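Local coordinates for LPP20 lipofamily protein (Helicobacter pylori R046Wa, PDB 4KZS) that is of unknown function but is secreted by this gastric pathogen and may be linked to the outer membrane and the Tol-Pal system, at residues 38-43 and 99-104; 46-51 and 151-156; 116-121 and 159-164. One frame throughout, in Å; residues are numbered along the deposited sequence.

Contact 1: 38-43 and 99-104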
loop_
_atom_site.group_PDB
_atom_site.type_symbol
_atom_site.label_atom_id
_atom_site.label_comp_id
_atom_site.label_asym_id
_atom_site.label_seq_id
_atom_site.Cartn_x
_atom_site.Cartn_y
_atom_site.Cartn_z
ATOM N N ALA A 38 2.030 -7.311 21.770
ATOM C CA ALA A 38 2.583 -8.160 20.744
ATOM C C ALA A 38 2.044 -9.543 21.016
ATOM O O ALA A 38 1.407 -10.162 20.154
ATOM C CB ALA A 38 4.076 -8.148 20.828
ATOM N N ASP A 39 2.193 -9.988 22.261
ATOM C CA ASP A 39 1.816 -11.335 22.571
ATOM C C ASP A 39 0.328 -11.533 22.396
ATOM O O ASP A 39 -0.135 -12.615 22.024
ATOM C CB ASP A 39 2.298 -11.743 23.947
ATOM C CG ASP A 39 1.826 -13.104 24.319
ATOM O OD1 ASP A 39 2.088 -14.067 23.552
ATOM O OD2 ASP A 39 1.152 -13.204 25.357
ATOM N N LEU A 40 -0.420 -10.462 22.619
ATOM C CA LEU A 40 -1.882 -10.493 22.428
ATOM C C LEU A 40 -2.280 -10.574 20.946
ATOM O O LEU A 40 -3.176 -11.390 20.609
ATOM C CB LEU A 40 -2.549 -9.273 23.109
ATOM C CG LEU A 40 -3.925 -8.965 22.572
ATOM C CD1 LEU A 40 -4.800 -10.177 22.737
ATOM C CD2 LEU A 40 -4.494 -7.889 23.428
ATOM N N VAL A 41 -1.636 -9.764 20.082
ATOM C CA VAL A 41 -1.921 -9.826 18.661
ATOM C C VAL A 41 -1.579 -11.198 18.166
ATOM O O VAL A 41 -2.371 -11.818 17.439
ATOM C CB VAL A 41 -1.152 -8.778 17.816
ATOM C CG1 VAL A 41 -1.572 -7.348 18.154
ATOM C CG2 VAL A 41 0.343 -8.910 17.988
ATOM N N ALA A 42 -0.406 -11.684 18.593
ATOM C CA ALA A 42 0.129 -13.010 18.196
ATOM C C ALA A 42 -0.826 -14.069 18.583
ATOM O O ALA A 42 -1.018 -15.041 17.869
ATOM C CB ALA A 42 1.469 -13.282 18.861
ATOM N N SER A 43 -1.458 -13.871 19.727
ATOM C CA SER A 43 -2.364 -14.870 20.235
ATOM C C SER A 43 -3.686 -14.836 19.467
ATOM O O SER A 43 -4.292 -15.890 19.220
ATOM C CB SER A 43 -2.565 -14.650 21.733
ATOM O OG SER A 43 -3.808 -15.200 22.155
ATOM N N VAL A 99 -2.872 -8.194 29.276
ATOM C CA VAL A 99 -3.863 -7.418 28.578
ATOM C C VAL A 99 -4.810 -8.385 27.979
ATOM O O VAL A 99 -4.502 -9.545 27.840
ATOM C CB VAL A 99 -3.294 -6.614 27.405
ATOM C CG1 VAL A 99 -2.317 -5.589 27.892
ATOM C CG2 VAL A 99 -2.540 -7.518 26.480
ATOM N N ARG A 100 -6.014 -7.912 27.696
ATOM C CA ARG A 100 -7.016 -8.717 27.042
ATOM C C ARG A 100 -7.922 -7.849 26.216
ATOM O O ARG A 100 -7.920 -6.589 26.332
ATOM C CB ARG A 100 -7.831 -9.439 28.076
ATOM C CG ARG A 100 -8.624 -8.507 28.961
ATOM C CD ARG A 100 -9.459 -9.331 29.905
ATOM N NE ARG A 100 -10.458 -8.508 30.588
ATOM C CZ ARG A 100 -11.487 -9.019 31.277
ATOM N NH1 ARG A 100 -11.643 -10.329 31.412
ATOM N NH2 ARG A 100 -12.347 -8.228 31.855
ATOM N N ILE A 101 -8.719 -8.499 25.380
ATOM C CA ILE A 101 -9.687 -7.760 24.574
ATOM C C ILE A 101 -10.805 -8.654 24.279
ATOM O O ILE A 101 -10.595 -9.843 24.052
ATOM C CB ILE A 101 -9.110 -7.310 23.236
ATOM C CG1 ILE A 101 -10.093 -6.386 22.534
ATOM C CG2 ILE A 101 -8.709 -8.508 22.343
ATOM C CD1 ILE A 101 -9.441 -5.488 21.476
ATOM N N ASN A 102 -11.994 -8.066 24.307
ATOM C CA ASN A 102 -13.241 -8.718 23.969
ATOM C C ASN A 102 -13.237 -9.199 22.520
ATOM O O ASN A 102 -12.966 -8.451 21.613
ATOM C CB ASN A 102 -14.340 -7.702 24.159
ATOM C CG ASN A 102 -15.692 -8.290 23.910
ATOM O OD1 ASN A 102 -16.129 -8.400 22.766
ATOM N ND2 ASN A 102 -16.370 -8.670 24.977
ATOM N N GLN A 103 -13.516 -10.451 22.287
ATOM C CA GLN A 103 -13.532 -10.930 20.920
ATOM C C GLN A 103 -14.441 -10.136 20.037
ATOM O O GLN A 103 -14.059 -9.800 18.901
ATOM C CB GLN A 103 -13.885 -12.397 20.851
ATOM C CG GLN A 103 -12.652 -13.237 21.066
ATOM C CD GLN A 103 -12.893 -14.702 20.816
ATOM O OE1 GLN A 103 -13.426 -15.416 21.684
ATOM N NE2 GLN A 103 -12.499 -15.168 19.626
ATOM N N ASN A 104 -15.619 -9.792 20.538
ATOM C CA ASN A 104 -16.540 -9.039 19.703
ATOM C C ASN A 104 -16.079 -7.598 19.437
ATOM O O ASN A 104 -16.159 -7.108 18.310
ATOM C CB ASN A 104 -17.985 -9.162 20.206
ATOM C CG ASN A 104 -18.507 -10.604 20.098
ATOM O OD1 ASN A 104 -18.299 -11.280 19.074
ATOM N ND2 ASN A 104 -19.170 -11.094 21.165
#
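Leu40 carries the helix side of this contact and meets two strand residues, Val99 and Ile101, through its two methyl branches. The interaction between the segments is apolar. Leu40 CD2 lies 3.6 Å from Val99 CG2, and the same valine methyl also approaches the leucine stem, with Leu40 CB 3.8 Å from Val99 CG2, while the two side chains meet at a slant. The other branch does less: Leu40 CD1 reaches Ile101 CG2 at 4.3 Å. With CG anti to the backbone N (chi1 160°), the leucine stem is carried out from the helix toward the strand, and chi2 (57°) then sets CD2 on Val99 and CD1 toward Ile101. Val99 and Ile101, two residues apart on the strand, both direct their CB toward the helix, and Arg100 between them turns its CB away. Leu40 thus lies over the gap between Val99 and Ile101, leaning on Val99, with CD2 also 4.4 Å from the Arg100 carbonyl C.

Polar groups are engaged elsewhere. On the neighbouring strands Arg100 finds a salt bridge with Glu84, a hydrogen bond to the Tyr21 hydroxyl and a cation-pi contact with Tyr19. At the end of the strand Asn102 is the N-cap of helix 103-121, its OD1 accepting from the backbone N of Leu105.

The axes of the helix and strand segments approach to 8.8 Å, with 41° between their N-to-C directions, as helix 29-53 packs on one face of the three-stranded antiparallel sheet. Strand 94-102 is central there, between 19-26 and 84-91; Ile44 of the same helix continues the packing onto Ile101, and Val83 and Ile85 adjoin Val99.

Contact 2: 46-51 and 151-156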
loop_
_atom_site.group_PDB
_atom_site.type_symbol
_atom_site.label_atom_id
_atom_site.label_comp_id
_atom_site.label_asym_id
_atom_site.label_seq_id
_atom_site.Cartn_x
_atom_site.Cartn_y
_atom_site.Cartn_z
ATOM N N VAL A 46 -3.434 -16.529 15.775
ATOM C CA VAL A 46 -3.752 -17.971 15.963
ATOM C C VAL A 46 -5.240 -18.305 15.979
ATOM O O VAL A 46 -5.726 -18.965 15.076
ATOM C CB VAL A 46 -3.090 -18.552 17.246
ATOM C CG1 VAL A 46 -3.698 -19.897 17.638
ATOM C CG2 VAL A 46 -1.574 -18.637 17.094
ATOM N N VAL A 47 -5.960 -17.853 16.998
ATOM C CA VAL A 47 -7.423 -18.060 17.055
ATOM C C VAL A 47 -8.110 -17.705 15.736
ATOM O O VAL A 47 -9.086 -18.322 15.353
ATOM C CB VAL A 47 -8.067 -17.259 18.245
ATOM C CG1 VAL A 47 -9.480 -16.784 17.961
ATOM C CG2 VAL A 47 -8.082 -18.086 19.510
ATOM N N VAL A 48 -7.601 -16.698 15.051
ATOM C CA VAL A 48 -8.233 -16.224 13.834
ATOM C C VAL A 48 -7.885 -17.132 12.655
ATOM O O VAL A 48 -8.785 -17.610 11.950
ATOM C CB VAL A 48 -7.843 -14.762 13.576
ATOM C CG1 VAL A 48 -8.146 -14.343 12.177
ATOM C CG2 VAL A 48 -8.611 -13.878 14.513
ATOM N N ASN A 49 -6.589 -17.386 12.458
ATOM C CA ASN A 49 -6.139 -18.230 11.350
ATOM C C ASN A 49 -6.796 -19.598 11.381
ATOM O O ASN A 49 -7.194 -20.128 10.349
ATOM C CB ASN A 49 -4.631 -18.361 11.342
ATOM C CG ASN A 49 -3.907 -17.046 10.959
ATOM O OD1 ASN A 49 -3.928 -16.598 9.796
ATOM N ND2 ASN A 49 -3.239 -16.441 11.941
ATOM N N SER A 50 -6.970 -20.152 12.572
ATOM C CA SER A 50 -7.588 -21.471 12.701
ATOM C C SER A 50 -9.113 -21.402 12.695
ATOM O O SER A 50 -9.787 -22.385 12.991
ATOM C CB SER A 50 -7.089 -22.180 13.969
ATOM O OG SER A 50 -7.855 -21.806 15.101
ATOM N N GLN A 51 -9.658 -20.232 12.397
ATOM C CA GLN A 51 -11.104 -20.064 12.365
ATOM C C GLN A 51 -11.475 -20.017 10.913
ATOM O O GLN A 51 -12.596 -20.329 10.530
ATOM C CB GLN A 51 -11.502 -18.768 13.063
ATOM C CG GLN A 51 -12.929 -18.309 12.801
ATOM C CD GLN A 51 -13.985 -19.287 13.270
ATOM O OE1 GLN A 51 -13.848 -19.949 14.312
ATOM N NE2 GLN A 51 -15.065 -19.364 12.510
ATOM N N GLU A 151 -10.922 -8.605 5.322
ATOM C CA GLU A 151 -12.246 -9.103 4.917
ATOM C C GLU A 151 -12.371 -10.599 5.024
ATOM O O GLU A 151 -13.455 -11.115 5.327
ATOM C CB GLU A 151 -12.569 -8.686 3.516
ATOM C CG GLU A 151 -13.694 -9.469 2.918
ATOM C CD GLU A 151 -13.902 -9.091 1.484
ATOM O OE1 GLU A 151 -14.372 -7.950 1.249
ATOM O OE2 GLU A 151 -13.601 -9.937 0.611
ATOM N N ARG A 152 -11.266 -11.296 4.768
ATOM C CA ARG A 152 -11.271 -12.743 4.893
ATOM C C ARG A 152 -11.652 -13.093 6.330
ATOM O O ARG A 152 -12.575 -13.884 6.555
ATOM C CB ARG A 152 -9.924 -13.355 4.512
ATOM C CG ARG A 152 -10.090 -14.627 3.693
ATOM C CD ARG A 152 -8.776 -15.294 3.305
ATOM N NE ARG A 152 -7.656 -14.363 3.143
ATOM C CZ ARG A 152 -6.392 -14.646 3.478
ATOM N NH1 ARG A 152 -6.050 -15.834 4.008
ATOM N NH2 ARG A 152 -5.452 -13.727 3.294
ATOM N N ILE A 153 -10.977 -12.456 7.289
ATOM C CA ILE A 153 -11.327 -12.631 8.684
ATOM C C ILE A 153 -12.804 -12.378 8.942
ATOM O O ILE A 153 -13.499 -13.243 9.509
ATOM C CB ILE A 153 -10.522 -11.700 9.571
ATOM C CG1 ILE A 153 -9.047 -11.925 9.273
ATOM C CG2 ILE A 153 -10.879 -11.966 11.024
ATOM C CD1 ILE A 153 -8.115 -11.106 10.116
ATOM N N LEU A 154 -13.283 -11.202 8.525
ATOM C CA LEU A 154 -14.660 -10.800 8.822
ATOM C C LEU A 154 -15.663 -11.815 8.301
ATOM O O LEU A 154 -16.580 -12.193 9.028
ATOM C CB LEU A 154 -14.955 -9.421 8.267
ATOM C CG LEU A 154 -14.233 -8.343 9.057
ATOM C CD1 LEU A 154 -14.477 -6.953 8.497
ATOM C CD2 LEU A 154 -14.700 -8.430 10.491
ATOM N N LYS A 155 -15.474 -12.283 7.057
ATOM C CA LYS A 155 -16.386 -13.277 6.472
ATOM C C LYS A 155 -16.300 -14.569 7.219
ATOM O O LYS A 155 -17.321 -15.208 7.453
ATOM C CB LYS A 155 -16.159 -13.507 4.966
ATOM C CG LYS A 155 -16.611 -12.321 4.117
ATOM C CD LYS A 155 -17.156 -12.675 2.743
ATOM C CE LYS A 155 -16.037 -12.959 1.753
ATOM N NZ LYS A 155 -16.481 -12.661 0.356
ATOM N N ALA A 156 -15.096 -14.941 7.639
ATOM C CA ALA A 156 -14.933 -16.144 8.463
ATOM C C ALA A 156 -15.624 -16.074 9.806
ATOM O O ALA A 156 -15.721 -17.089 10.480
ATOM C CB ALA A 156 -13.471 -16.481 8.669
#
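Ile153 is the first residue of 151-156 to touch helix 29-53, and it does so through three carbons gathered round a single methyl of Val48. Val48 CG1 is 3.8 Å from Ile153 CG2 and 3.8 Å from Ile153 CD1, with Ile153 CG1 hardly farther, so the methyl sits against the whole branched side chain. The two side chains meet at about a right angle. In Val48, CG1 is anti to the backbone N (chi1 164°), the torsion that presents it to Ile153. Leu73, in the loop after helix 29-53, touches both residues, and Leu110 of helix 103-121 adjoins Ile153, which places this apolar pair in a buried setting.

One turn later, Ala156 offers its backbone carbonyl. Gln51 NE2 donates to Ala156 O at 3.1 Å, with an N-H...O angle of 156°; NE2 approaches almost straight in line with the carbonyl bond, while the oxygen is tilted 16° out of the glutamine amide plane. Gln51 CG lies 3.8 Å from Ala156 O, and a bend at chi2 swings the amide round to bring NE2 to the same oxygen. Close by, Tyr157 packs on Val48 and Gln51.

The C-terminal part of helix 29-53, from the LPP20 lipoprotein region, thus packs against the C-terminal end of helix 135-157. Helices 103-121 and 135-157, touching through Leu110 and Leu154, probably belong to the three-helix bundle, which would make this a junction between bundle and helix-on-sheet part.

Contact 3: 116-121 and 159-164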
loop_
_atom_site.group_PDB
_atom_site.type_symbol
_atom_site.label_atom_id
_atom_site.label_comp_id
_atom_site.label_asym_id
_atom_site.label_seq_id
_atom_site.Cartn_x
_atom_site.Cartn_y
_atom_site.Cartn_z
ATOM N N ALA A 116 -13.163 1.943 6.876
ATOM C CA ALA A 116 -12.329 3.110 6.686
ATOM C C ALA A 116 -11.510 2.915 5.441
ATOM O O ALA A 116 -11.287 3.863 4.699
ATOM C CB ALA A 116 -11.421 3.335 7.891
ATOM N N LEU A 117 -11.067 1.685 5.201
ATOM C CA LEU A 117 -10.359 1.387 3.953
ATOM C C LEU A 117 -11.271 1.568 2.723
ATOM O O LEU A 117 -10.812 2.122 1.731
ATOM C CB LEU A 117 -9.707 -0.002 3.977
ATOM C CG LEU A 117 -8.546 -0.035 4.981
ATOM C CD1 LEU A 117 -8.178 -1.468 5.335
ATOM C CD2 LEU A 117 -7.337 0.709 4.480
ATOM N N TYR A 118 -12.537 1.134 2.812
ATOM C CA TYR A 118 -13.487 1.151 1.694
ATOM C C TYR A 118 -13.674 2.583 1.287
ATOM O O TYR A 118 -13.357 2.989 0.173
ATOM C CB TYR A 118 -14.825 0.653 2.184
ATOM C CG TYR A 118 -15.714 -0.149 1.239
ATOM C CD1 TYR A 118 -16.425 0.457 0.205
ATOM C CD2 TYR A 118 -15.917 -1.510 1.463
ATOM C CE1 TYR A 118 -17.281 -0.278 -0.613
ATOM C CE2 TYR A 118 -16.765 -2.268 0.668
ATOM C CZ TYR A 118 -17.442 -1.652 -0.373
ATOM O OH TYR A 118 -18.281 -2.431 -1.151
ATOM N N GLY A 119 -14.128 3.384 2.236
ATOM C CA GLY A 119 -14.379 4.779 1.974
ATOM C C GLY A 119 -13.121 5.622 1.828
ATOM O O GLY A 119 -13.181 6.852 1.737
ATOM N N GLN A 120 -11.963 4.998 1.831
ATOM C CA GLN A 120 -10.791 5.782 1.534
ATOM C C GLN A 120 -10.484 5.594 0.057
ATOM O O GLN A 120 -9.720 6.369 -0.517
ATOM C CB GLN A 120 -9.618 5.304 2.352
ATOM C CG GLN A 120 -8.442 6.211 2.176
ATOM C CD GLN A 120 -7.286 5.784 3.013
ATOM O OE1 GLN A 120 -7.475 5.192 4.084
ATOM N NE2 GLN A 120 -6.064 6.070 2.538
ATOM N N PHE A 121 -11.058 4.537 -0.532
ATOM C CA PHE A 121 -10.731 4.102 -1.877
ATOM C C PHE A 121 -11.460 5.023 -2.791
ATOM O O PHE A 121 -10.880 5.545 -3.742
ATOM C CB PHE A 121 -11.217 2.671 -2.132
ATOM C CG PHE A 121 -10.526 1.973 -3.279
ATOM C CD1 PHE A 121 -9.210 1.539 -3.154
ATOM C CD2 PHE A 121 -11.187 1.730 -4.475
ATOM C CE1 PHE A 121 -8.569 0.878 -4.198
ATOM C CE2 PHE A 121 -10.558 1.061 -5.520
ATOM C CZ PHE A 121 -9.247 0.630 -5.377
ATOM N N VAL A 159 -19.534 -11.552 9.685
ATOM C CA VAL A 159 -19.863 -10.143 9.724
ATOM C C VAL A 159 -20.084 -9.791 8.260
ATOM O O VAL A 159 -19.564 -10.482 7.384
ATOM C CB VAL A 159 -18.702 -9.354 10.320
ATOM C CG1 VAL A 159 -19.116 -7.923 10.585
ATOM C CG2 VAL A 159 -18.237 -10.004 11.611
ATOM N N PRO A 160 -20.886 -8.758 7.979
ATOM C CA PRO A 160 -21.262 -8.478 6.585
ATOM C C PRO A 160 -20.207 -7.839 5.621
ATOM O O PRO A 160 -19.134 -8.407 5.398
ATOM C CB PRO A 160 -22.513 -7.597 6.752
ATOM C CG PRO A 160 -23.067 -7.975 8.092
ATOM C CD PRO A 160 -21.828 -8.125 8.919
ATOM N N VAL A 161 -20.576 -6.713 5.003
ATOM C CA VAL A 161 -19.729 -5.866 4.115
ATOM C C VAL A 161 -19.440 -6.399 2.695
ATOM O O VAL A 161 -18.941 -5.664 1.813
ATOM C CB VAL A 161 -18.466 -5.322 4.819
ATOM C CG1 VAL A 161 -17.249 -6.205 4.520
ATOM C CG2 VAL A 161 -18.258 -3.856 4.418
ATOM N N GLY A 162 -19.757 -7.669 2.487
ATOM C CA GLY A 162 -19.932 -8.196 1.130
ATOM C C GLY A 162 -18.816 -8.107 0.086
ATOM O O GLY A 162 -18.217 -9.143 -0.251
ATOM N N SER A 163 -18.528 -6.913 -0.458
ATOM C CA SER A 163 -17.681 -6.893 -1.673
ATOM C C SER A 163 -16.603 -5.846 -2.024
ATOM O O SER A 163 -16.795 -4.620 -1.936
ATOM C CB SER A 163 -18.517 -7.109 -2.918
ATOM O OG SER A 163 -17.627 -7.346 -3.988
ATOM N N LEU A 164 -15.480 -6.388 -2.502
ATOM C CA LEU A 164 -14.391 -5.596 -3.067
ATOM C C LEU A 164 -14.302 -5.769 -4.569
ATOM O O LEU A 164 -13.754 -4.909 -5.248
ATOM C CB LEU A 164 -13.054 -5.964 -2.437
ATOM C CG LEU A 164 -12.913 -5.468 -1.001
ATOM C CD1 LEU A 164 -11.827 -6.233 -0.255
ATOM C CD2 LEU A 164 -12.649 -3.979 -0.983
#
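Tyr118 reaches out from helix 103-121 to the loop 159-164 and meets it at two residues, Ser163 and Val161. It has by far the largest buried surface here. Its CB points toward the loop, and chi1, at -146°, departs from the usual staggered values. The ring extends far enough to bring the hydroxyl to the loop backbone, where Tyr118 OH donates to Ser163 O at 2.8 Å, a bond of weak geometry. The same oxygen also approaches the ring: it is 3.4 Å from Tyr118 CZ and 3.5 Å from Tyr118 CE2, lying obliquely to the ring.

Ser163 takes part through its backbone. Its CB points away from the helix, and the carbonyl is the group that faces the tyrosine. A weak backbone bond links Ser163 N to Val161 O, and both residues face the same ring.

Val161 supplies the apolar component. Its CB is directed toward the helix, and Val161 CG2 lies 4.3 Å from Tyr118 CE2, a loose approach at the same ring carbon that neighbours Ser163 O. The carbonyl of Val161 is also near, with its O 4.2 Å from Tyr118 CE2 and again oblique. Beyond the loop, Tyr167 of helix 165-172 meets Tyr118 in an edge-to-face ring contact and makes a second one with Phe121, while Tyr114, a turn earlier on the tyrosine's helix, packs on Val161 and Leu164.

In chemical terms, one aromatic side chain joins the surface of helix 103-121 to a loop without regular structure. The hydroxyl meets the Ser163 carbonyl, which also lies obliquely beside ring carbons CZ and CE2, and there is light apolar contact at the ring flank. With a polar end meeting a main-chain carbonyl and little apolar area, the contact depends on the loop backbone and not on the Ser163 side chain.

Contacts 1 and 2 share helix 29-53: its middle packs on the antiparallel sheet, and the portion farther along meets helix 135-157. Their centres are 14 Å apart, and they touch where Gln103, beginning helix 103-121, packs on Val47, with Gln103 NE2 3.8 Å from Val47 CG1. Contacts 2 and 3, 16 Å apart between centres, are joined as helix 135-157 runs into the loop; Leu154 O and Val159 N, 3.1 Å apart, probably form a hydrogen bond, and Glu151 packs on Leu164. Contacts 1 and 3 do not touch: their centres are 23 Å apart and nearest atoms about 8 Å apart, but helix 103-121 runs from one to the other.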